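Local coordinates for Thiol:disulfide interchange protein (Klebsiella pneumoniae, PDB 6DXN) that probably works as a periplasmic thiol:disulfide oxidoreductase of the DsbA type, passing disulfide bonds to other proteins, at residues R42-R52 / Y173-V184; L59-M67 / A138-K146. All blocks are in the same frame, centred on the assembly; numbering follows the deposited sequence.

Contact 1: R42-R52 / Y173-V184; sequences RINVDTAIRKR and YDTYAEDMANLV
The Tyr176 ring takes a methyl of Val45 at its edge, CG2 lying in the ring plane 3.9 Å from CE1, while CG2 of Ile43 approaches obliquely at CD1. With its CG anti to the backbone N (chi1 177°), the ring stands out from its helix beside Val45 and Ile43, and its hydroxyl bonds to the backbone oxygen of Asn165. The Tyr173 ring is met obliquely too, by CG1 of Ile43, 3.8 Å from Tyr173 CD1. At the far end, the Arg52 guanidinium has Asn182 OD1 at its edge, near its plane, the amide turned 82° from the guanidinium. Arg52 NH1 gives Asn182 OD1 a weak bond of 2.9 Å; NH2 is modelled closer still to the same oxygen, too short to trust in detail. Arg52 CG rests against CB of Ala181, and the bends at chi2 and chi3 beyond it turn the guanidinium to Asn182.

Between these ends the interface runs on small residues. Ala177 and Ala181 point at helix 45-52, and CB of Ala177 sits 3.9 Å from CB of Ala48, which lets the helix axes come within 8.3 Å at a crossing angle of -44°. Met180, built as selenomethionine, is wedged in tightly, its CG 3.4 Å from CG1 of Val45 and 3.7 Å from CD1 of Ile49.

Asn44, with positive phi, breaks the helical run between helices 34-41 and 45-52, consistent with the kinked active-site helix of DsbA proteins. Phe39 of helix 34-41 packs on Val45, Tyr176 and Met180, Phe155 of strand 154-157 touches Val45, Ile49 and Met180, and Ile163 of strand 161-163 touches Met180 and Val184.

Contact 2: L59-M67 / A138-K146; sequences LEKYHVSQM and ARQDNLVEK
Tyr62 on edge strand 60-63 of the thioredoxin-fold sheet lays its ring against helix 131-146, whose 138-146 segment crosses the strand at 84°. Gln140 supplies a CH-pi contact: its CG lies over one ring face, 4.1 Å from the centroid. Leu143, in an off-rotamer chi1 of -92°, brings CD2 to the ring edge in plane, a tight 3.3 Å from Tyr62 CE2. Arg139 CG passes the ring obliquely, and the bend at chi2 turns NE back to give the Tyr62 OH a weak 3.4 Å bond; its NH2 has a stronger partner in the Gln21 carbonyl.

Beyond CG the Gln140 chain is extended, and it carries OE1 up to the strand backbone. There His63 N donates an almost straight bond of 3.2 Å to OE1, tilted 25° from the carbonyl plane, while Gln140 NE2 is held by the carbonyl of Leu136 in its own helix. Farther along, Val64 and Val144 cross at about a right angle through their CG2 methyls.

Ser65 OG, also bonded to Thr75, donates to the syn lone pair of Asp141 OD1 at 2.6 Å. That same OD1 accepts from a water at 2.7 Å, which also donates to His63 O and accepts from Ser65 N.

Contact 1 joins two helices and is only partly buried, with exposed residues such as Tyr173 and Glu178 among those that touch; contact 2 sets a helix against the edge strand and is mostly buried. Their centres lie about 22 Å apart, on opposite sides of the chain's centre, and contact 2 is nested in the loop that contact 1 closes. Contact 1 depends on alanines and aliphatic groups, its cross-bonding confined to one end, whereas contact 2 mixes ring packing with bonds to strand backbone, carboxylate and water. They meet through strand 60-63: the CB of Lys61 leaves the strand away from segment 138-146, and its NZ forms a salt bridge with Asp46 OD2 of helix 45-52 at 2.6 Å.

Contact 1: R42-R52 / Y173-V184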
loop_
_atom_site.group_PDB
_atom_site.type_symbol
_atom_site.label_atom_id
_atom_site.label_comp_id
_atom_site.label_asym_id
_atom_site.label_seq_id
_atom_site.Cartn_x
_atom_site.Cartn_y
_atom_site.Cartn_z
ATOM N N ARG A 42 -6.260 -2.087 11.881
ATOM C CA ARG A 42 -6.303 -2.903 13.131
ATOM C C ARG A 42 -4.917 -3.008 13.780
ATOM O O ARG A 42 -4.750 -2.605 14.924
ATOM C CB ARG A 42 -6.839 -4.318 12.877
ATOM C CG ARG A 42 -6.909 -5.187 14.127
ATOM C CD ARG A 42 -7.396 -6.606 13.878
ATOM N NE ARG A 42 -8.713 -6.625 13.249
ATOM C CZ ARG A 42 -9.859 -6.458 13.899
ATOM N NH1 ARG A 42 -9.848 -6.253 15.205
ATOM N NH2 ARG A 42 -11.007 -6.484 13.239
ATOM N N ILE A 43 -3.972 -3.625 13.065
ATOM C CA ILE A 43 -2.593 -3.801 13.537
ATOM C C ILE A 43 -1.904 -2.434 13.521
ATOM O O ILE A 43 -1.084 -2.129 14.386
ATOM C CB ILE A 43 -1.819 -4.817 12.674
ATOM C CG1 ILE A 43 -2.553 -6.156 12.567
ATOM C CG2 ILE A 43 -0.394 -4.991 13.203
ATOM C CD1 ILE A 43 -1.877 -7.158 11.663
ATOM N N ASN A 44 -2.244 -1.630 12.507
ATOM C CA ASN A 44 -1.680 -0.303 12.351
ATOM C C ASN A 44 -0.172 -0.419 12.091
ATOM O O ASN A 44 0.650 0.275 12.697
ATOM C CB ASN A 44 -2.070 0.609 13.518
ATOM C CG ASN A 44 -3.516 1.043 13.415
ATOM O OD1 ASN A 44 -3.967 1.442 12.340
ATOM N ND2 ASN A 44 -4.244 0.979 14.518
ATOM N N VAL A 45 0.168 -1.328 11.174
ATOM C CA VAL A 45 1.529 -1.499 10.728
ATOM C C VAL A 45 1.926 -0.238 9.949
ATOM O O VAL A 45 3.068 0.203 10.013
ATOM C CB VAL A 45 1.674 -2.741 9.828
ATOM C CG1 VAL A 45 3.026 -2.794 9.144
ATOM C CG2 VAL A 45 1.393 -4.028 10.578
ATOM N N ASP A 46 0.955 0.336 9.227
ATOM C CA ASP A 46 1.215 1.496 8.349
ATOM C C ASP A 46 1.577 2.750 9.157
ATOM O O ASP A 46 2.508 3.447 8.794
ATOM C CB ASP A 46 0.030 1.781 7.425
ATOM C CG ASP A 46 -0.151 0.791 6.287
ATOM O OD1 ASP A 46 0.712 -0.095 6.111
ATOM O OD2 ASP A 46 -1.142 0.932 5.573
ATOM N N THR A 47 0.819 3.056 10.219
ATOM C CA THR A 47 1.135 4.254 11.049
ATOM C C THR A 47 2.486 4.052 11.757
ATOM O O THR A 47 3.319 4.974 11.829
ATOM C CB THR A 47 0.007 4.560 12.044
ATOM O OG1 THR A 47 -1.168 4.865 11.294
ATOM C CG2 THR A 47 0.310 5.725 12.963
ATOM N N ALA A 48 2.702 2.836 12.266
ATOM C CA ALA A 48 3.943 2.501 12.982
ATOM C C ALA A 48 5.160 2.831 12.103
ATOM O O ALA A 48 6.092 3.544 12.522
ATOM C CB ALA A 48 3.915 1.046 13.389
ATOM N N ILE A 49 5.140 2.321 10.872
ATOM C CA ILE A 49 6.211 2.551 9.903
ATOM C C ILE A 49 6.388 4.058 9.638
ATOM O O ILE A 49 7.522 4.565 9.695
ATOM C CB ILE A 49 5.930 1.757 8.607
ATOM C CG1 ILE A 49 5.993 0.247 8.855
ATOM C CG2 ILE A 49 6.884 2.169 7.488
ATOM C CD1 ILE A 49 5.519 -0.598 7.693
ATOM N N ARG A 50 5.285 4.775 9.366
ATOM C CA ARG A 50 5.356 6.229 9.002
ATOM C C ARG A 50 5.929 7.071 10.142
ATOM O O ARG A 50 6.706 7.998 9.913
ATOM C CB ARG A 50 3.985 6.823 8.684
ATOM C CG ARG A 50 3.372 6.331 7.385
ATOM C CD ARG A 50 2.140 7.157 7.080
ATOM N NE ARG A 50 1.396 6.589 5.987
ATOM C CZ ARG A 50 0.359 5.767 6.126
ATOM N NH1 ARG A 50 -0.080 5.439 7.330
ATOM N NH2 ARG A 50 -0.227 5.278 5.057
ATOM N N LYS A 51 5.500 6.740 11.357
ATOM C CA LYS A 51 5.904 7.418 12.577
ATOM C C LYS A 51 7.431 7.386 12.740
ATOM O O LYS A 51 7.997 8.265 13.391
ATOM C CB LYS A 51 5.211 6.714 13.747
ATOM C CG LYS A 51 5.441 7.294 15.134
ATOM C CD LYS A 51 4.643 6.556 16.198
ATOM C CE LYS A 51 3.160 6.531 15.893
ATOM N NZ LYS A 51 2.387 5.849 16.956
ATOM N N ARG A 52 8.081 6.398 12.107
ATOM C CA ARG A 52 9.542 6.170 12.261
ATOM C C ARG A 52 10.359 6.593 11.032
ATOM O O ARG A 52 11.595 6.540 11.082
ATOM C CB ARG A 52 9.783 4.674 12.487
ATOM C CG ARG A 52 9.027 4.087 13.668
ATOM C CD ARG A 52 9.618 4.447 15.016
ATOM N NE ARG A 52 10.935 3.846 15.194
ATOM C CZ ARG A 52 11.138 2.570 15.501
ATOM N NH1 ARG A 52 10.113 1.743 15.615
ATOM N NH2 ARG A 52 12.366 2.120 15.688
ATOM N N TYR A 173 -0.228 -7.470 18.609
ATOM C CA TYR A 173 -0.202 -6.666 17.374
ATOM C C TYR A 173 0.646 -5.394 17.502
ATOM O O TYR A 173 1.254 -4.987 16.515
ATOM C CB TYR A 173 -1.616 -6.315 16.901
ATOM C CG TYR A 173 -2.465 -7.492 16.487
ATOM C CD1 TYR A 173 -1.988 -8.450 15.602
ATOM C CD2 TYR A 173 -3.776 -7.609 16.918
ATOM C CE1 TYR A 173 -2.768 -9.526 15.213
ATOM C CE2 TYR A 173 -4.576 -8.667 16.524
ATOM C CZ TYR A 173 -4.071 -9.632 15.672
ATOM O OH TYR A 173 -4.862 -10.677 15.302
ATOM N N ASP A 174 0.644 -4.764 18.684
ATOM C CA ASP A 174 1.387 -3.519 18.930
ATOM C C ASP A 174 2.890 -3.796 18.783
ATOM O O ASP A 174 3.614 -3.028 18.137
ATOM C CB ASP A 174 1.032 -2.929 20.300
ATOM C CG ASP A 174 -0.441 -2.565 20.447
ATOM O OD1 ASP A 174 -1.126 -2.497 19.414
ATOM O OD2 ASP A 174 -0.896 -2.357 21.595
ATOM N N THR A 175 3.328 -4.921 19.353
ATOM C CA THR A 175 4.729 -5.322 19.314
ATOM C C THR A 175 5.093 -5.689 17.871
ATOM O O THR A 175 6.169 -5.330 17.379
ATOM C CB THR A 175 4.994 -6.459 20.310
ATOM O OG1 THR A 175 4.562 -6.015 21.600
ATOM C CG2 THR A 175 6.449 -6.873 20.367
ATOM N N TYR A 176 4.168 -6.382 17.196
ATOM C CA TYR A 176 4.373 -6.790 15.812
ATOM C C TYR A 176 4.607 -5.558 14.925
ATOM O O TYR A 176 5.563 -5.527 14.124
ATOM C CB TYR A 176 3.187 -7.604 15.282
ATOM C CG TYR A 176 3.355 -7.968 13.831
ATOM C CD1 TYR A 176 3.015 -7.062 12.839
ATOM C CD2 TYR A 176 3.901 -9.180 13.445
ATOM C CE1 TYR A 176 3.193 -7.360 11.499
ATOM C CE2 TYR A 176 4.075 -9.499 12.106
ATOM C CZ TYR A 176 3.729 -8.577 11.130
ATOM O OH TYR A 176 3.901 -8.844 9.805
ATOM N N ALA A 177 3.723 -4.559 15.058
ATOM C CA ALA A 177 3.793 -3.336 14.260
ATOM C C ALA A 177 5.135 -2.627 14.498
ATOM O O ALA A 177 5.755 -2.155 13.555
ATOM C CB ALA A 177 2.627 -2.432 14.581
ATOM N N GLU A 178 5.572 -2.582 15.761
ATOM C CA GLU A 178 6.840 -1.936 16.119
ATOM C C GLU A 178 8.008 -2.693 15.471
ATOM O O GLU A 178 8.934 -2.071 14.969
ATOM C CB GLU A 178 7.040 -1.878 17.633
ATOM C CG GLU A 178 8.268 -1.066 18.049
ATOM C CD GLU A 178 8.613 -1.106 19.531
ATOM O OE1 GLU A 178 8.464 -2.188 20.142
ATOM O OE2 GLU A 178 9.022 -0.048 20.077
ATOM N N ASP A 179 7.922 -4.027 15.466
ATOM C CA ASP A 179 8.976 -4.920 14.944
ATOM C C ASP A 179 9.074 -4.748 13.422
ATOM O O ASP A 179 10.163 -4.827 12.841
ATOM C CB ASP A 179 8.703 -6.378 15.344
ATOM C CG ASP A 179 9.937 -7.273 15.388
ATOM O OD1 ASP A 179 11.038 -6.730 15.557
ATOM O OD2 ASP A 179 9.782 -8.516 15.281
HETATM N N MSE A 180 7.920 -4.514 12.783
HETATM C CA MSE A 180 7.874 -4.324 11.345
HETATM C C MSE A 180 8.553 -3.027 10.985
HETATM O O MSE A 180 9.356 -2.982 10.046
HETATM C CB MSE A 180 6.426 -4.354 10.855
HETATM C CG MSE A 180 6.315 -3.777 9.451
HETATM SE SE MSE A 180 7.081 -4.998 8.121
HETATM C CE MSE A 180 5.473 -6.121 7.836
ATOM N N ALA A 181 8.240 -1.960 11.733
ATOM C CA ALA A 181 8.848 -0.643 11.492
ATOM C C ALA A 181 10.361 -0.719 11.737
ATOM O O ALA A 181 11.142 -0.078 11.041
ATOM C CB ALA A 181 8.208 0.405 12.362
ATOM N N ASN A 182 10.750 -1.496 12.753
ATOM C CA ASN A 182 12.171 -1.684 13.082
ATOM C C ASN A 182 12.873 -2.383 11.908
ATOM O O ASN A 182 13.926 -1.922 11.461
ATOM C CB ASN A 182 12.351 -2.434 14.403
ATOM C CG ASN A 182 12.079 -1.573 15.619
ATOM O OD1 ASN A 182 12.124 -0.347 15.548
ATOM N ND2 ASN A 182 11.829 -2.208 16.749
ATOM N N LEU A 183 12.270 -3.473 11.409
ATOM C CA LEU A 183 12.816 -4.227 10.266
ATOM C C LEU A 183 12.905 -3.319 9.031
ATOM O O LEU A 183 13.925 -3.331 8.330
ATOM C CB LEU A 183 11.946 -5.454 9.973
ATOM C CG LEU A 183 12.298 -6.225 8.698
ATOM C CD1 LEU A 183 13.742 -6.701 8.713
ATOM C CD2 LEU A 183 11.368 -7.407 8.503
ATOM N N VAL A 184 11.841 -2.554 8.757
ATOM C CA VAL A 184 11.852 -1.638 7.608
ATOM C C VAL A 184 13.083 -0.723 7.714
ATOM O O VAL A 184 13.849 -0.579 6.756
ATOM C CB VAL A 184 10.542 -0.829 7.485
ATOM C CG1 VAL A 184 10.713 0.447 6.665
ATOM C CG2 VAL A 184 9.421 -1.668 6.901
#

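Contact 2: L59-M67 / A138-K146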
loop_
_atom_site.group_PDB
_atom_site.type_symbol
_atom_site.label_atom_id
_atom_site.label_comp_id
_atom_site.label_asym_id
_atom_site.label_seq_id
_atom_site.Cartn_x
_atom_site.Cartn_y
_atom_site.Cartn_z
ATOM N N LEU A 59 5.820 6.091 3.023
ATOM C CA LEU A 59 5.404 4.762 2.729
ATOM C C LEU A 59 4.514 4.891 1.493
ATOM O O LEU A 59 3.461 5.532 1.565
ATOM C CB LEU A 59 4.620 4.189 3.916
ATOM C CG LEU A 59 3.874 2.880 3.646
ATOM C CD1 LEU A 59 4.841 1.761 3.288
ATOM C CD2 LEU A 59 3.020 2.484 4.842
ATOM N N GLU A 60 4.971 4.364 0.355
ATOM C CA GLU A 60 4.144 4.417 -0.847
ATOM C C GLU A 60 3.257 3.170 -0.874
ATOM O O GLU A 60 3.709 2.059 -0.633
ATOM C CB GLU A 60 4.997 4.572 -2.106
ATOM C CG GLU A 60 5.566 5.974 -2.261
ATOM C CD GLU A 60 6.214 6.258 -3.606
ATOM O OE1 GLU A 60 6.542 5.294 -4.319
ATOM O OE2 GLU A 60 6.369 7.450 -3.946
ATOM N N LYS A 61 1.970 3.386 -1.123
ATOM C CA LYS A 61 1.048 2.279 -1.186
ATOM C C LYS A 61 0.579 2.142 -2.631
ATOM O O LYS A 61 0.014 3.070 -3.203
ATOM C CB LYS A 61 -0.086 2.458 -0.172
ATOM C CG LYS A 61 0.369 2.409 1.276
ATOM C CD LYS A 61 -0.723 2.189 2.282
ATOM C CE LYS A 61 -1.348 0.813 2.172
ATOM N NZ LYS A 61 -2.320 0.579 3.263
ATOM N N TYR A 62 0.870 0.978 -3.208
ATOM C CA TYR A 62 0.519 0.650 -4.579
ATOM C C TYR A 62 -0.588 -0.409 -4.565
ATOM O O TYR A 62 -0.415 -1.494 -4.021
ATOM C CB TYR A 62 1.787 0.225 -5.316
ATOM C CG TYR A 62 2.690 1.353 -5.751
ATOM C CD1 TYR A 62 2.624 2.619 -5.183
ATOM C CD2 TYR A 62 3.718 1.112 -6.643
ATOM C CE1 TYR A 62 3.477 3.640 -5.582
ATOM C CE2 TYR A 62 4.578 2.117 -7.044
ATOM C CZ TYR A 62 4.467 3.384 -6.508
ATOM O OH TYR A 62 5.338 4.359 -6.917
ATOM N N HIS A 63 -1.728 -0.065 -5.172
ATOM C CA HIS A 63 -2.866 -0.965 -5.232
ATOM C C HIS A 63 -2.668 -1.992 -6.361
ATOM O O HIS A 63 -2.173 -1.654 -7.412
ATOM C CB HIS A 63 -4.169 -0.163 -5.346
ATOM C CG HIS A 63 -5.353 -1.024 -5.098
ATOM N ND1 HIS A 63 -6.156 -1.480 -6.110
ATOM C CD2 HIS A 63 -5.805 -1.602 -3.961
ATOM C CE1 HIS A 63 -7.085 -2.262 -5.606
ATOM N NE2 HIS A 63 -6.883 -2.366 -4.299
ATOM N N VAL A 64 -3.075 -3.246 -6.110
ATOM C CA VAL A 64 -2.949 -4.381 -7.064
ATOM C C VAL A 64 -4.227 -4.486 -7.916
ATOM O O VAL A 64 -5.267 -4.957 -7.440
ATOM C CB VAL A 64 -2.663 -5.694 -6.309
ATOM C CG1 VAL A 64 -2.671 -6.911 -7.227
ATOM C CG2 VAL A 64 -1.355 -5.625 -5.530
ATOM N N SER A 65 -4.116 -4.097 -9.193
ATOM C CA SER A 65 -5.248 -4.061 -10.147
ATOM C C SER A 65 -5.734 -5.461 -10.551
ATOM O O SER A 65 -6.923 -5.638 -10.823
ATOM C CB SER A 65 -4.885 -3.285 -11.392
ATOM O OG SER A 65 -4.746 -1.901 -11.129
ATOM N N GLN A 66 -4.817 -6.431 -10.593
ATOM C CA GLN A 66 -5.136 -7.783 -11.063
ATOM C C GLN A 66 -5.897 -8.603 -10.005
ATOM O O GLN A 66 -6.140 -9.789 -10.214
ATOM C CB GLN A 66 -3.849 -8.486 -11.509
ATOM C CG GLN A 66 -2.886 -8.803 -10.374
ATOM C CD GLN A 66 -1.582 -9.387 -10.863
ATOM O OE1 GLN A 66 -1.229 -9.280 -12.038
ATOM N NE2 GLN A 66 -0.839 -9.993 -9.948
HETATM N N MSE A 67 -6.273 -7.980 -8.880
HETATM C CA MSE A 67 -7.027 -8.700 -7.847
HETATM C C MSE A 67 -8.473 -8.245 -7.803
HETATM O O MSE A 67 -8.748 -7.064 -7.654
HETATM C CB MSE A 67 -6.381 -8.528 -6.462
HETATM C CG MSE A 67 -5.097 -9.359 -6.303
HETATM SE SE MSE A 67 -4.242 -9.005 -4.548
HETATM C CE MSE A 67 -5.677 -9.650 -3.365
ATOM N N ALA A 138 -0.459 3.691 -14.038
ATOM C CA ALA A 138 0.441 2.853 -14.841
ATOM C C ALA A 138 1.642 2.403 -13.999
ATOM O O ALA A 138 2.083 1.256 -14.118
ATOM C CB ALA A 138 0.856 3.576 -16.097
ATOM N N ARG A 139 2.138 3.302 -13.136
ATOM C CA ARG A 139 3.274 3.013 -12.233
ATOM C C ARG A 139 2.935 1.819 -11.328
ATOM O O ARG A 139 3.746 0.897 -11.150
ATOM C CB ARG A 139 3.588 4.256 -11.391
ATOM C CG ARG A 139 4.647 4.079 -10.307
ATOM C CD ARG A 139 6.050 3.837 -10.839
ATOM N NE ARG A 139 7.074 3.947 -9.803
ATOM C CZ ARG A 139 8.382 3.810 -10.014
ATOM N NH1 ARG A 139 8.832 3.528 -11.227
ATOM N NH2 ARG A 139 9.238 3.961 -9.014
ATOM N N GLN A 140 1.748 1.878 -10.726
ATOM C CA GLN A 140 1.250 0.841 -9.820
ATOM C C GLN A 140 1.195 -0.524 -10.527
ATOM O O GLN A 140 1.721 -1.503 -10.002
ATOM C CB GLN A 140 -0.104 1.278 -9.252
ATOM C CG GLN A 140 0.023 2.304 -8.127
ATOM C CD GLN A 140 -1.292 2.951 -7.761
ATOM O OE1 GLN A 140 -1.859 2.699 -6.701
ATOM N NE2 GLN A 140 -1.811 3.771 -8.660
ATOM N N ASP A 141 0.572 -0.579 -11.712
ATOM C CA ASP A 141 0.430 -1.820 -12.487
ATOM C C ASP A 141 1.798 -2.338 -12.968
ATOM O O ASP A 141 2.082 -3.543 -12.920
ATOM C CB ASP A 141 -0.511 -1.617 -13.681
ATOM C CG ASP A 141 -1.953 -1.290 -13.316
ATOM O OD1 ASP A 141 -2.374 -1.626 -12.180
ATOM O OD2 ASP A 141 -2.650 -0.698 -14.174
ATOM N N ASN A 142 2.649 -1.422 -13.434
ATOM C CA ASN A 142 3.956 -1.792 -13.978
ATOM C C ASN A 142 4.853 -2.427 -12.901
ATOM O O ASN A 142 5.555 -3.403 -13.173
ATOM C CB ASN A 142 4.670 -0.578 -14.578
ATOM C CG ASN A 142 5.959 -0.953 -15.278
ATOM O OD1 ASN A 142 6.003 -1.928 -16.027
ATOM N ND2 ASN A 142 7.003 -0.177 -15.049
ATOM N N LEU A 143 4.833 -1.871 -11.687
ATOM C CA LEU A 143 5.703 -2.380 -10.608
ATOM C C LEU A 143 5.191 -3.716 -10.052
ATOM O O LEU A 143 6.003 -4.541 -9.621
ATOM C CB LEU A 143 5.875 -1.315 -9.520
ATOM C CG LEU A 143 7.092 -0.401 -9.705
ATOM C CD1 LEU A 143 7.211 0.123 -11.124
ATOM C CD2 LEU A 143 7.070 0.747 -8.720
ATOM N N VAL A 144 3.872 -3.942 -10.074
ATOM C CA VAL A 144 3.354 -5.234 -9.611
ATOM C C VAL A 144 3.966 -6.333 -10.494
ATOM O O VAL A 144 4.312 -7.416 -10.007
ATOM C CB VAL A 144 1.812 -5.270 -9.590
ATOM C CG1 VAL A 144 1.262 -6.686 -9.529
ATOM C CG2 VAL A 144 1.257 -4.431 -8.452
ATOM N N GLU A 145 4.122 -6.029 -11.788
ATOM C CA GLU A 145 4.727 -6.959 -12.741
ATOM C C GLU A 145 6.251 -7.015 -12.521
ATOM O O GLU A 145 6.795 -8.071 -12.191
ATOM C CB GLU A 145 4.319 -6.570 -14.168
ATOM C CG GLU A 145 4.937 -7.427 -15.259
ATOM C CD GLU A 145 6.287 -6.962 -15.777
ATOM O OE1 GLU A 145 6.417 -5.760 -16.105
ATOM O OE2 GLU A 145 7.207 -7.796 -15.850
ATOM N N LYS A 146 6.933 -5.873 -12.656
ATOM C CA LYS A 146 8.414 -5.839 -12.547
ATOM C C LYS A 146 8.900 -6.429 -11.213
ATOM O O LYS A 146 9.818 -7.254 -11.205
ATOM C CB LYS A 146 8.936 -4.414 -12.757
ATOM C CG LYS A 146 8.733 -3.848 -14.159
ATOM C CD LYS A 146 9.381 -4.673 -15.254
ATOM C CE LYS A 146 9.315 -4.015 -16.617
ATOM N NZ LYS A 146 7.916 -3.747 -17.031
HETATM O O HOH W 1 -1.627 -2.711 -9.775
#